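Local coordinates for protein ferredoxin--NADP reductase, apicoplast (Plasmodium falciparum, PDB 3JQQ) that transfers electrons between NADP(H) and ferredoxin through its FAD cofactor in the apicoplast, and may serve the terminal step of isoprenoid precursor synthesis, at residues C54-Y59 with G136-F141; Y36-N41 with V116-H121. The protein carries 1 engineered substitution. All blocks are in the same frame, centred on the assembly; numbering follows the deposited sequence.

Interaction 1. Residues C54-Y59 with G136-F141. With FAD (flavin-adenine dinucleotide), chain I.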
ATOM      1  N   CYS B  54      -8.177 -12.958  -9.171  1.00 20.81           N
ATOM      2  CA  CYS B  54      -8.758 -12.581 -10.439  1.00 20.87           C
ATOM      3  C   CYS B  54      -8.498 -11.099 -10.605  1.00 21.04           C
ATOM      4  O   CYS B  54      -8.171 -10.409  -9.641  1.00 21.14           O
ATOM      5  CB  CYS B  54     -10.262 -12.855 -10.450  1.00 20.84           C
ATOM      6  SG  CYS B  54     -11.167 -12.047  -9.106  1.00 20.44           S
ATOM      7  N   GLY B  55      -8.625 -10.614 -11.830  1.00 21.34           N
ATOM      8  CA  GLY B  55      -8.586  -9.186 -12.072  1.00 21.64           C
ATOM      9  C   GLY B  55     -10.004  -8.697 -12.309  1.00 22.00           C
ATOM     10  O   GLY B  55     -10.827  -9.402 -12.895  1.00 22.03           O
ATOM     11  N   ILE B  56     -10.299  -7.498 -11.826  1.00 22.25           N
ATOM     12  CA  ILE B  56     -11.556  -6.848 -12.146  1.00 22.61           C
ATOM     13  C   ILE B  56     -11.229  -5.609 -12.966  1.00 23.06           C
ATOM     14  O   ILE B  56     -10.370  -4.817 -12.579  1.00 23.08           O
ATOM     15  CB  ILE B  56     -12.331  -6.436 -10.880  1.00 22.37           C
ATOM     16  CG1 ILE B  56     -12.845  -7.672 -10.131  1.00 22.42           C
ATOM     17  CG2 ILE B  56     -13.490  -5.522 -11.241  1.00 22.48           C
ATOM     18  CD1 ILE B  56     -13.485  -7.356  -8.791  1.00 21.35           C
ATOM     19  N   ILE B  57     -11.894  -5.453 -14.109  1.00 23.75           N
ATOM     20  CA  ILE B  57     -11.715  -4.259 -14.933  1.00 24.50           C
ATOM     21  C   ILE B  57     -12.860  -3.283 -14.703  1.00 25.20           C
ATOM     22  O   ILE B  57     -13.966  -3.491 -15.194  1.00 25.14           O
ATOM     23  CB  ILE B  57     -11.645  -4.595 -16.436  1.00 24.41           C
ATOM     24  CG1 ILE B  57     -10.554  -5.630 -16.708  1.00 24.27           C
ATOM     25  CG2 ILE B  57     -11.399  -3.329 -17.254  1.00 24.19           C
ATOM     26  CD1 ILE B  57     -10.650  -6.260 -18.082  1.00 24.25           C
ATOM     27  N   PRO B  58     -12.594  -2.203 -13.957  1.00 26.14           N
ATOM     28  CA  PRO B  58     -13.636  -1.232 -13.635  1.00 26.95           C
ATOM     29  C   PRO B  58     -14.180  -0.538 -14.881  1.00 28.11           C
ATOM     30  O   PRO B  58     -13.414  -0.181 -15.776  1.00 27.96           O
ATOM     31  CB  PRO B  58     -12.912  -0.214 -12.743  1.00 26.85           C
ATOM     32  CG  PRO B  58     -11.615  -0.857 -12.349  1.00 26.47           C
ATOM     33  CD  PRO B  58     -11.272  -1.797 -13.454  1.00 26.17           C
ATOM     34  N   TYR B  59     -15.499  -0.363 -14.929  1.00 29.55           N
ATOM     35  CA  TYR B  59     -16.166   0.390 -15.993  1.00 31.19           C
ATOM     36  C   TYR B  59     -16.002  -0.198 -17.402  1.00 32.53           C
ATOM     37  O   TYR B  59     -16.201   0.506 -18.395  1.00 32.59           O
ATOM     38  CB  TYR B  59     -15.728   1.860 -15.973  1.00 30.96           C
ATOM     39  CG  TYR B  59     -15.893   2.535 -14.626  1.00 30.91           C
ATOM     40  CD1 TYR B  59     -17.135   2.993 -14.196  1.00 30.45           C
ATOM     41  CD2 TYR B  59     -14.801   2.715 -13.783  1.00 30.44           C
ATOM     42  CE1 TYR B  59     -17.284   3.609 -12.964  1.00 30.34           C
ATOM     43  CE2 TYR B  59     -14.941   3.329 -12.552  1.00 30.38           C
ATOM     44  CZ  TYR B  59     -16.183   3.775 -12.147  1.00 30.37           C
ATOM     45  OH  TYR B  59     -16.317   4.386 -10.923  1.00 30.15           O
ATOM     46  N   GLY B 136     -10.809   5.378  -4.588  1.00 26.81           N
ATOM     47  CA  GLY B 136      -9.885   4.707  -5.490  1.00 25.67           C
ATOM     48  C   GLY B 136     -10.606   4.480  -6.805  1.00 24.89           C
ATOM     49  O   GLY B 136     -11.819   4.674  -6.892  1.00 24.78           O
ATOM     50  N   TYR B 137      -9.871   4.071  -7.831  1.00 24.09           N
ATOM     51  CA  TYR B 137     -10.461   3.882  -9.162  1.00 23.30           C
ATOM     52  C   TYR B 137     -11.450   2.716  -9.190  1.00 22.44           C
ATOM     53  O   TYR B 137     -12.618   2.892  -9.540  1.00 22.17           O
ATOM     54  CB  TYR B 137      -9.366   3.695 -10.216  1.00 23.52           C
ATOM     55  CG  TYR B 137      -9.886   3.461 -11.616  1.00 24.39           C
ATOM     56  CD1 TYR B 137     -10.641   4.426 -12.270  1.00 25.22           C
ATOM     57  CD2 TYR B 137      -9.609   2.278 -12.290  1.00 25.38           C
ATOM     58  CE1 TYR B 137     -11.112   4.216 -13.553  1.00 26.22           C
ATOM     59  CE2 TYR B 137     -10.074   2.060 -13.574  1.00 26.10           C
ATOM     60  CZ  TYR B 137     -10.825   3.031 -14.200  1.00 26.52           C
ATOM     61  OH  TYR B 137     -11.289   2.818 -15.476  1.00 27.60           O
ATOM     62  N   CYS B 138     -10.977   1.528  -8.814  1.00 21.43           N
ATOM     63  CA  CYS B 138     -11.851   0.365  -8.712  1.00 20.48           C
ATOM     64  C   CYS B 138     -12.785   0.476  -7.500  1.00 19.81           C
ATOM     65  O   CYS B 138     -13.954   0.108  -7.575  1.00 19.50           O
ATOM     66  CB  CYS B 138     -11.024  -0.921  -8.638  1.00 20.48           C
ATOM     67  SG  CYS B 138     -11.980  -2.444  -8.814  1.00 20.79           S
ATOM     68  N   SER B 139     -12.268   0.991  -6.387  1.00 19.14           N
ATOM     69  CA  SER B 139     -13.066   1.133  -5.166  1.00 18.67           C
ATOM     70  C   SER B 139     -14.398   1.845  -5.408  1.00 18.67           C
ATOM     71  O   SER B 139     -15.440   1.409  -4.918  1.00 18.40           O
ATOM     72  CB  SER B 139     -12.272   1.865  -4.081  1.00 18.28           C
ATOM     73  OG  SER B 139     -11.087   1.159  -3.770  1.00 17.96           O
ATOM     74  N   GLY B 140     -14.356   2.946  -6.155  1.00 18.81           N
ATOM     75  CA  GLY B 140     -15.565   3.704  -6.460  1.00 19.23           C
ATOM     76  C   GLY B 140     -16.513   2.921  -7.349  1.00 19.53           C
ATOM     77  O   GLY B 140     -17.732   3.007  -7.200  1.00 19.51           O
ATOM     78  N   PHE B 141     -15.958   2.159  -8.279  1.00 19.95           N
ATOM     79  CA  PHE B 141     -16.750   1.313  -9.166  1.00 20.45           C
ATOM     80  C   PHE B 141     -17.485   0.234  -8.374  1.00 20.93           C
ATOM     81  O   PHE B 141     -18.673  -0.003  -8.593  1.00 21.01           O
ATOM     82  CB  PHE B 141     -15.845   0.708 -10.248  1.00 20.32           C
ATOM     83  CG  PHE B 141     -16.426  -0.492 -10.947  1.00 20.01           C
ATOM     84  CD1 PHE B 141     -17.400  -0.347 -11.924  1.00 19.42           C
ATOM     85  CD2 PHE B 141     -15.968  -1.766 -10.649  1.00 19.76           C
ATOM     86  CE1 PHE B 141     -17.919  -1.453 -12.573  1.00 18.78           C
ATOM     87  CE2 PHE B 141     -16.485  -2.875 -11.292  1.00 19.07           C
ATOM     88  CZ  PHE B 141     -17.462  -2.719 -12.256  1.00 18.81           C
TER
HETATM   89  PA  FAD I 415      -6.300   3.240  -6.915  1.00 21.71           P
HETATM   90  O1A FAD I 415      -5.474   2.332  -7.794  1.00 21.33           O
HETATM   91  O2A FAD I 415      -7.162   4.158  -7.748  1.00 21.56           O
HETATM   92  O5B FAD I 415      -5.344   4.068  -5.912  1.00 22.00           O
HETATM   93  C5B FAD I 415      -4.563   3.397  -4.945  1.00 22.00           C
HETATM   94  C4B FAD I 415      -4.634   4.117  -3.601  1.00 22.24           C
HETATM   95  O4B FAD I 415      -4.289   5.484  -3.744  1.00 22.13           O
HETATM   96  C3B FAD I 415      -6.038   4.076  -3.026  1.00 22.19           C
HETATM   97  O3B FAD I 415      -5.941   3.945  -1.628  1.00 22.52           O
HETATM   98  C2B FAD I 415      -6.610   5.438  -3.363  1.00 21.92           C
HETATM   99  O2B FAD I 415      -7.504   5.874  -2.365  1.00 22.04           O
HETATM  100  C1B FAD I 415      -5.383   6.330  -3.434  1.00 21.21           C
HETATM  101  N9A FAD I 415      -5.508   7.372  -4.470  1.00 19.85           N
HETATM  102  C8A FAD I 415      -5.810   7.194  -5.795  1.00 19.80           C
HETATM  103  N7A FAD I 415      -5.813   8.406  -6.401  1.00 19.01           N
HETATM  104  C5A FAD I 415      -5.513   9.349  -5.483  1.00 18.58           C
HETATM  105  C6A FAD I 415      -5.384  10.731  -5.566  1.00 18.43           C
HETATM  106  N6A FAD I 415      -5.658  11.364  -6.705  1.00 17.36           N
HETATM  107  N1A FAD I 415      -5.063  11.447  -4.432  1.00 18.24           N
HETATM  108  C2A FAD I 415      -4.872  10.792  -3.233  1.00 18.69           C
HETATM  109  N3A FAD I 415      -5.004   9.422  -3.161  1.00 18.89           N
HETATM  110  C4A FAD I 415      -5.318   8.712  -4.268  1.00 18.93           C
HETATM  111  N1  FAD I 415      -7.500  -5.572  -2.502  1.00 16.12           N
HETATM  112  C2  FAD I 415      -8.669  -5.937  -1.873  1.00 16.76           C
HETATM  113  O2  FAD I 415      -9.431  -5.060  -1.465  1.00 17.03           O
HETATM  114  N3  FAD I 415      -8.979  -7.273  -1.703  1.00 16.68           N
HETATM  115  C4  FAD I 415      -8.119  -8.249  -2.159  1.00 16.38           C
HETATM  116  O4  FAD I 415      -8.395  -9.436  -2.005  1.00 16.94           O
HETATM  117  C4X FAD I 415      -6.938  -7.882  -2.792  1.00 16.23           C
HETATM  118  N5  FAD I 415      -6.076  -8.855  -3.251  1.00 15.80           N
HETATM  119  C5X FAD I 415      -4.908  -8.476  -3.878  1.00 15.04           C
HETATM  120  C6  FAD I 415      -4.038  -9.459  -4.339  1.00 14.26           C
HETATM  121  C7  FAD I 415      -2.860  -9.097  -4.974  1.00 13.99           C
HETATM  122  C7M FAD I 415      -1.922 -10.162  -5.471  1.00 13.96           C
HETATM  123  C8  FAD I 415      -2.556  -7.746  -5.146  1.00 13.77           C
HETATM  124  C8M FAD I 415      -1.282  -7.330  -5.828  1.00 13.19           C
HETATM  125  C9  FAD I 415      -3.426  -6.768  -4.682  1.00 13.65           C
HETATM  126  C9A FAD I 415      -4.604  -7.124  -4.046  1.00 14.24           C
HETATM  127  N10 FAD I 415      -5.471  -6.141  -3.595  1.00 14.95           N
HETATM  128  C10 FAD I 415      -6.633  -6.534  -2.962  1.00 15.59           C
HETATM  129  C1' FAD I 415      -5.254  -4.676  -3.923  1.00 14.55           C
HETATM  130  C2' FAD I 415      -6.189  -4.190  -5.040  1.00 15.12           C
HETATM  131  O2' FAD I 415      -5.824  -4.815  -6.246  1.00 15.04           O
HETATM  132  C3' FAD I 415      -6.170  -2.679  -5.322  1.00 15.30           C
HETATM  133  O3' FAD I 415      -4.850  -2.181  -5.301  1.00 15.78           O
HETATM  134  C4' FAD I 415      -7.051  -1.860  -4.380  1.00 15.74           C
HETATM  135  O4' FAD I 415      -8.397  -2.221  -4.587  1.00 14.55           O
HETATM  136  C5' FAD I 415      -6.906  -0.370  -4.673  1.00 16.35           C
HETATM  137  O5' FAD I 415      -7.320  -0.160  -6.003  1.00 17.77           O
HETATM  138  P   FAD I 415      -8.122   1.164  -6.443  1.00 19.58           P
HETATM  139  O1P FAD I 415      -8.213   1.218  -7.950  1.00 19.41           O
HETATM  140  O2P FAD I 415      -9.495   1.223  -5.812  1.00 18.84           O
HETATM  141  O3P FAD I 415      -7.202   2.370  -5.905  1.00 20.42           O
HETATM  142  O   HOH W   1     -10.504   0.468 -16.382  1.00 31.96           O
HETATM  143  O   HOH W   2     -14.212   4.923  -9.649  1.00 30.15           O
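A single water ties Tyr137 to Pro58: it accepts a hydrogen bond from Tyr137 OH at 2.6 Å and donates one to Pro58 O. The setting is the flavin domain of the plant-type ferredoxin reductases, where the Gly-X-Cys-Ser motif, here Gly136 to Ser139, opens the helix that receives the FAD pyrophosphate. The contact shows how a phosphate-binding helix end can be seated on the end of strand 53-56 and the loop that follows it by apolar packing, since no direct hydrogen bond links the two segments. Pro58 CG touches Tyr137 CE2 at 3.5 Å, and the same carbon also rests on CB of Cys138. Pro58 CA stands over the face of the Phe141 ring in a CH-pi contact, 3.9 Å from the centroid. Phe141 reaches this place because its CG lies anti to the backbone N (chi1 162°), and its ring also meets Ile56 CG2 obliquely. The edge of Phe141 turns toward the face of Tyr59, an edge-to-face pair with planes at 60°, while Phe141 CB covers the same ring by a second CH-pi contact. Tyr137 completes the aromatic cluster obliquely, and a second water joins Tyr59 OH to Tyr137 O. The amides of the first turn meet the cofactor: Tyr137 N bonds FAD O2A at 2.7 Å, and Cys138 N bonds FAD O1P almost straight, at 173°. Ser139 grips the second non-bridging oxygen on the phosphate that carries O1P twice, through its N and through Ser139 OG, 2.6 Å from FAD O2P.

Interaction 2. Residues Y36-N41 with V116-H121. With FAD (flavin-adenine dinucleotide), chain I.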
ATOM      1  N   TYR B  36     -16.575  -4.814   0.915  1.00 20.18           N
ATOM      2  CA  TYR B  36     -17.708  -5.538   0.368  1.00 19.75           C
ATOM      3  C   TYR B  36     -17.318  -6.928  -0.110  1.00 19.75           C
ATOM      4  O   TYR B  36     -16.310  -7.111  -0.797  1.00 19.88           O
ATOM      5  CB  TYR B  36     -18.381  -4.728  -0.752  1.00 19.63           C
ATOM      6  CG  TYR B  36     -19.082  -3.495  -0.231  1.00 19.09           C
ATOM      7  CD1 TYR B  36     -18.470  -2.248  -0.278  1.00 19.16           C
ATOM      8  CD2 TYR B  36     -20.345  -3.582   0.343  1.00 19.08           C
ATOM      9  CE1 TYR B  36     -19.104  -1.118   0.218  1.00 18.59           C
ATOM     10  CE2 TYR B  36     -20.988  -2.458   0.842  1.00 18.81           C
ATOM     11  CZ  TYR B  36     -20.358  -1.230   0.777  1.00 18.79           C
ATOM     12  OH  TYR B  36     -20.985  -0.109   1.268  1.00 18.99           O
ATOM     13  N   HIS B  37     -18.118  -7.908   0.293  1.00 19.60           N
ATOM     14  CA  HIS B  37     -18.003  -9.272  -0.193  1.00 19.42           C
ATOM     15  C   HIS B  37     -18.899  -9.413  -1.415  1.00 19.44           C
ATOM     16  O   HIS B  37     -20.112  -9.224  -1.324  1.00 19.16           O
ATOM     17  CB  HIS B  37     -18.440 -10.244   0.906  1.00 19.36           C
ATOM     18  CG  HIS B  37     -18.741 -11.628   0.420  1.00 19.51           C
ATOM     19  ND1 HIS B  37     -17.763 -12.580   0.230  1.00 19.81           N
ATOM     20  CD2 HIS B  37     -19.916 -12.231   0.114  1.00 19.64           C
ATOM     21  CE1 HIS B  37     -18.319 -13.707  -0.179  1.00 19.95           C
ATOM     22  NE2 HIS B  37     -19.625 -13.521  -0.258  1.00 20.07           N
ATOM     23  N   LEU B  38     -18.302  -9.720  -2.562  1.00 19.60           N
ATOM     24  CA  LEU B  38     -19.064  -9.875  -3.796  1.00 19.99           C
ATOM     25  C   LEU B  38     -19.258 -11.347  -4.134  1.00 20.50           C
ATOM     26  O   LEU B  38     -18.288 -12.094  -4.234  1.00 20.57           O
ATOM     27  CB  LEU B  38     -18.354  -9.186  -4.967  1.00 19.70           C
ATOM     28  CG  LEU B  38     -18.076  -7.681  -4.915  1.00 19.65           C
ATOM     29  CD1 LEU B  38     -17.325  -7.235  -6.160  1.00 19.02           C
ATOM     30  CD2 LEU B  38     -19.373  -6.894  -4.765  1.00 19.12           C
ATOM     31  N   GLU B  39     -20.507 -11.766  -4.309  1.00 21.32           N
ATOM     32  CA  GLU B  39     -20.766 -13.073  -4.895  1.00 22.24           C
ATOM     33  C   GLU B  39     -20.932 -12.883  -6.397  1.00 22.52           C
ATOM     34  O   GLU B  39     -21.731 -12.058  -6.842  1.00 22.60           O
ATOM     35  CB  GLU B  39     -21.997 -13.752  -4.277  1.00 22.43           C
ATOM     36  CG  GLU B  39     -22.010 -15.269  -4.494  1.00 23.57           C
ATOM     37  CD  GLU B  39     -23.166 -15.977  -3.805  1.00 25.12           C
ATOM     38  OE1 GLU B  39     -23.593 -15.524  -2.721  1.00 26.09           O
ATOM     39  OE2 GLU B  39     -23.640 -16.999  -4.349  1.00 25.59           O
ATOM     40  N   ILE B  40     -20.157 -13.634  -7.174  1.00 22.92           N
ATOM     41  CA  ILE B  40     -20.105 -13.440  -8.619  1.00 23.19           C
ATOM     42  C   ILE B  40     -20.423 -14.714  -9.399  1.00 23.52           C
ATOM     43  O   ILE B  40     -19.805 -15.755  -9.191  1.00 23.47           O
ATOM     44  CB  ILE B  40     -18.736 -12.895  -9.055  1.00 23.21           C
ATOM     45  CG1 ILE B  40     -18.540 -11.469  -8.529  1.00 22.97           C
ATOM     46  CG2 ILE B  40     -18.609 -12.927 -10.576  1.00 23.12           C
ATOM     47  CD1 ILE B  40     -17.193 -10.871  -8.860  1.00 22.60           C
ATOM     48  N   ASN B  41     -21.409 -14.617 -10.297  1.00 23.92           N
ATOM     49  CA  ASN B  41     -21.782 -15.727 -11.168  1.00 24.25           C
ATOM     50  C   ASN B  41     -21.012 -15.648 -12.479  1.00 24.53           C
ATOM     51  O   ASN B  41     -21.165 -14.698 -13.250  1.00 24.37           O
ATOM     52  CB  ASN B  41     -23.292 -15.728 -11.426  1.00 24.30           C
ATOM     53  CG  ASN B  41     -23.767 -16.978 -12.156  1.00 24.75           C
ATOM     54  OD1 ASN B  41     -23.235 -17.352 -13.206  1.00 24.71           O
ATOM     55  ND2 ASN B  41     -24.788 -17.638 -11.610  1.00 25.15           N
ATOM     56  N   VAL B 116     -15.111 -12.639  -3.469  1.00 22.80           N
ATOM     57  CA  VAL B 116     -14.052 -11.649  -3.447  1.00 21.73           C
ATOM     58  C   VAL B 116     -14.400 -10.616  -2.381  1.00 20.95           C
ATOM     59  O   VAL B 116     -15.567 -10.255  -2.225  1.00 20.69           O
ATOM     60  CB  VAL B 116     -13.906 -10.960  -4.818  1.00 21.83           C
ATOM     61  CG1 VAL B 116     -13.680  -9.465  -4.646  1.00 21.93           C
ATOM     62  CG2 VAL B 116     -12.780 -11.606  -5.624  1.00 21.74           C
ATOM     63  N   ALA B 117     -13.399 -10.167  -1.629  1.00 20.01           N
ATOM     64  CA  ALA B 117     -13.610  -9.134  -0.618  1.00 19.40           C
ATOM     65  C   ALA B 117     -12.787  -7.901  -0.953  1.00 19.03           C
ATOM     66  O   ALA B 117     -11.558  -7.963  -1.032  1.00 19.07           O
ATOM     67  CB  ALA B 117     -13.262  -9.654   0.764  1.00 19.34           C
ATOM     68  N   ILE B 118     -13.472  -6.780  -1.143  1.00 18.72           N
ATOM     69  CA  ILE B 118     -12.834  -5.563  -1.625  1.00 18.41           C
ATOM     70  C   ILE B 118     -12.978  -4.411  -0.642  1.00 18.35           C
ATOM     71  O   ILE B 118     -14.085  -3.967  -0.340  1.00 18.23           O
ATOM     72  CB  ILE B 118     -13.408  -5.137  -2.990  1.00 18.38           C
ATOM     73  CG1 ILE B 118     -13.196  -6.244  -4.023  1.00 18.29           C
ATOM     74  CG2 ILE B 118     -12.770  -3.834  -3.462  1.00 18.26           C
ATOM     75  CD1 ILE B 118     -13.733  -5.909  -5.388  1.00 18.41           C
ATOM     76  N   LYS B 119     -11.841  -3.943  -0.143  1.00 18.53           N
ATOM     77  CA  LYS B 119     -11.781  -2.759   0.701  1.00 18.93           C
ATOM     78  C   LYS B 119     -11.986  -1.531  -0.179  1.00 19.13           C
ATOM     79  O   LYS B 119     -11.396  -1.421  -1.253  1.00 19.00           O
ATOM     80  CB  LYS B 119     -10.421  -2.697   1.403  1.00 18.95           C
ATOM     81  CG  LYS B 119     -10.267  -1.601   2.460  1.00 19.59           C
ATOM     82  CD  LYS B 119      -8.815  -1.530   2.932  1.00 20.62           C
ATOM     83  CE  LYS B 119      -8.520  -0.264   3.737  1.00 21.83           C
ATOM     84  NZ  LYS B 119      -8.651  -0.472   5.210  1.00 22.31           N
ATOM     85  N   ILE B 120     -12.843  -0.618   0.267  1.00 19.89           N
ATOM     86  CA  ILE B 120     -13.111   0.602  -0.481  1.00 20.61           C
ATOM     87  C   ILE B 120     -12.186   1.706   0.005  1.00 21.80           C
ATOM     88  O   ILE B 120     -12.296   2.166   1.140  1.00 21.79           O
ATOM     89  CB  ILE B 120     -14.577   1.037  -0.355  1.00 20.39           C
ATOM     90  CG1 ILE B 120     -15.507  -0.088  -0.817  1.00 19.91           C
ATOM     91  CG2 ILE B 120     -14.836   2.309  -1.149  1.00 19.76           C
ATOM     92  CD1 ILE B 120     -15.218  -0.591  -2.223  1.00 18.53           C
ATOM     93  N   HIS B 121     -11.260   2.106  -0.859  1.00 23.24           N
ATOM     94  CA  HIS B 121     -10.262   3.114  -0.526  1.00 24.88           C
ATOM     95  C   HIS B 121     -10.811   4.529  -0.714  1.00 25.83           C
ATOM     96  O   HIS B 121     -11.422   4.834  -1.736  1.00 25.80           O
ATOM     97  CB  HIS B 121      -9.005   2.899  -1.375  1.00 24.84           C
ATOM     98  CG  HIS B 121      -8.312   1.598  -1.103  1.00 25.54           C
ATOM     99  ND1 HIS B 121      -7.171   1.511  -0.335  1.00 26.31           N
ATOM    100  CD2 HIS B 121      -8.610   0.331  -1.477  1.00 26.10           C
ATOM    101  CE1 HIS B 121      -6.791   0.248  -0.255  1.00 26.38           C
ATOM    102  NE2 HIS B 121      -7.647  -0.488  -0.940  1.00 26.13           N
TER
HETATM  103  PA  FAD I 415      -6.300   3.240  -6.915  1.00 21.71           P
HETATM  104  O1A FAD I 415      -5.474   2.332  -7.794  1.00 21.33           O
HETATM  105  O2A FAD I 415      -7.162   4.158  -7.748  1.00 21.56           O
HETATM  106  O5B FAD I 415      -5.344   4.068  -5.912  1.00 22.00           O
HETATM  107  C5B FAD I 415      -4.563   3.397  -4.945  1.00 22.00           C
HETATM  108  C4B FAD I 415      -4.634   4.117  -3.601  1.00 22.24           C
HETATM  109  O4B FAD I 415      -4.289   5.484  -3.744  1.00 22.13           O
HETATM  110  C3B FAD I 415      -6.038   4.076  -3.026  1.00 22.19           C
HETATM  111  O3B FAD I 415      -5.941   3.945  -1.628  1.00 22.52           O
HETATM  112  C2B FAD I 415      -6.610   5.438  -3.363  1.00 21.92           C
HETATM  113  O2B FAD I 415      -7.504   5.874  -2.365  1.00 22.04           O
HETATM  114  C1B FAD I 415      -5.383   6.330  -3.434  1.00 21.21           C
HETATM  115  N9A FAD I 415      -5.508   7.372  -4.470  1.00 19.85           N
HETATM  116  C8A FAD I 415      -5.810   7.194  -5.795  1.00 19.80           C
HETATM  117  N7A FAD I 415      -5.813   8.406  -6.401  1.00 19.01           N
HETATM  118  C5A FAD I 415      -5.513   9.349  -5.483  1.00 18.58           C
HETATM  119  C6A FAD I 415      -5.384  10.731  -5.566  1.00 18.43           C
HETATM  120  N6A FAD I 415      -5.658  11.364  -6.705  1.00 17.36           N
HETATM  121  N1A FAD I 415      -5.063  11.447  -4.432  1.00 18.24           N
HETATM  122  C2A FAD I 415      -4.872  10.792  -3.233  1.00 18.69           C
HETATM  123  N3A FAD I 415      -5.004   9.422  -3.161  1.00 18.89           N
HETATM  124  C4A FAD I 415      -5.318   8.712  -4.268  1.00 18.93           C
HETATM  125  N1  FAD I 415      -7.500  -5.572  -2.502  1.00 16.12           N
HETATM  126  C2  FAD I 415      -8.669  -5.937  -1.873  1.00 16.76           C
HETATM  127  O2  FAD I 415      -9.431  -5.060  -1.465  1.00 17.03           O
HETATM  128  N3  FAD I 415      -8.979  -7.273  -1.703  1.00 16.68           N
HETATM  129  C4  FAD I 415      -8.119  -8.249  -2.159  1.00 16.38           C
HETATM  130  O4  FAD I 415      -8.395  -9.436  -2.005  1.00 16.94           O
HETATM  131  C4X FAD I 415      -6.938  -7.882  -2.792  1.00 16.23           C
HETATM  132  N5  FAD I 415      -6.076  -8.855  -3.251  1.00 15.80           N
HETATM  133  C5X FAD I 415      -4.908  -8.476  -3.878  1.00 15.04           C
HETATM  134  C6  FAD I 415      -4.038  -9.459  -4.339  1.00 14.26           C
HETATM  135  C7  FAD I 415      -2.860  -9.097  -4.974  1.00 13.99           C
HETATM  136  C7M FAD I 415      -1.922 -10.162  -5.471  1.00 13.96           C
HETATM  137  C8  FAD I 415      -2.556  -7.746  -5.146  1.00 13.77           C
HETATM  138  C8M FAD I 415      -1.282  -7.330  -5.828  1.00 13.19           C
HETATM  139  C9  FAD I 415      -3.426  -6.768  -4.682  1.00 13.65           C
HETATM  140  C9A FAD I 415      -4.604  -7.124  -4.046  1.00 14.24           C
HETATM  141  N10 FAD I 415      -5.471  -6.141  -3.595  1.00 14.95           N
HETATM  142  C10 FAD I 415      -6.633  -6.534  -2.962  1.00 15.59           C
HETATM  143  C1' FAD I 415      -5.254  -4.676  -3.923  1.00 14.55           C
HETATM  144  C2' FAD I 415      -6.189  -4.190  -5.040  1.00 15.12           C
HETATM  145  O2' FAD I 415      -5.824  -4.815  -6.246  1.00 15.04           O
HETATM  146  C3' FAD I 415      -6.170  -2.679  -5.322  1.00 15.30           C
HETATM  147  O3' FAD I 415      -4.850  -2.181  -5.301  1.00 15.78           O
HETATM  148  C4' FAD I 415      -7.051  -1.860  -4.380  1.00 15.74           C
HETATM  149  O4' FAD I 415      -8.397  -2.221  -4.587  1.00 14.55           O
HETATM  150  C5' FAD I 415      -6.906  -0.370  -4.673  1.00 16.35           C
HETATM  151  O5' FAD I 415      -7.320  -0.160  -6.003  1.00 17.77           O
HETATM  152  P   FAD I 415      -8.122   1.164  -6.443  1.00 19.58           P
HETATM  153  O1P FAD I 415      -8.213   1.218  -7.950  1.00 19.41           O
HETATM  154  O2P FAD I 415      -9.495   1.223  -5.812  1.00 18.84           O
HETATM  155  O3P FAD I 415      -7.202   2.370  -5.905  1.00 20.42           O
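Tyr36 lays one edge of its ring against Ile120: Ile120 CG1 lies in the ring plane, 3.7 Å from Tyr36 CD1. Tyr36 CG sits beside its own backbone N (chi1 -69°), as does Ile120 CG1 (chi1 -57°), and the bent second torsion of Ile120 (chi2 -55°) keeps its CD1 near the ring too. On the same face of the sheet, Leu38 CD1 meets Ile118 CD1 obliquely at 3.9 Å, both branches extended in their second torsion, and Ile118 also packs against Ile142 of helix 137-144. His37 and Ala117 face the other way. There His37 hydrogen-bonds through ND1 to Tyr225 OH, and Tyr225 also touches Ala117. Between the two sets of side chains runs an antiparallel ladder. Tyr36 and Ile118 form a hydrogen-bonded pair, each N meeting the other's O at 2.9 Å; Leu38 N bonds Val116 O, but the return bond from Val116 N is weak. The backbone of 116-121 also reads the flavin: Ala117 O accepts from FAD N3 at 2.8 Å, and Lys119 N donates to FAD O2 at 3.0 Å. Lys119 NZ makes a salt bridge with the bound adenosine-2'-5'-diphosphate. Recognition of the isoalloxazine rim by a strand backbone is characteristic of the antiparallel flavin-binding barrel of ferredoxin-NADP+ reductases.

How the interactions relate
Both contacts belong to the flavin domain and hold one FAD at different places: interaction 1 at the pyrophosphate, interaction 2 at the pyrimidine side of the isoalloxazine. Interaction 2 is the buried one, a strand-to-strand pairing held by backbone bonds. Interaction 1 is partly buried; there a helix end and a loop following a strand meet through aromatic and proline packing with bridging waters. They join directly where Gly136 N approaches His121 O at 3.0 Å and Ser139 OG approaches His121 N, both probable hydrogen bonds. The segments alternate along the chain, and strands 35-41 and 53-56 follow each other in it and lie in the same antiparallel sheet.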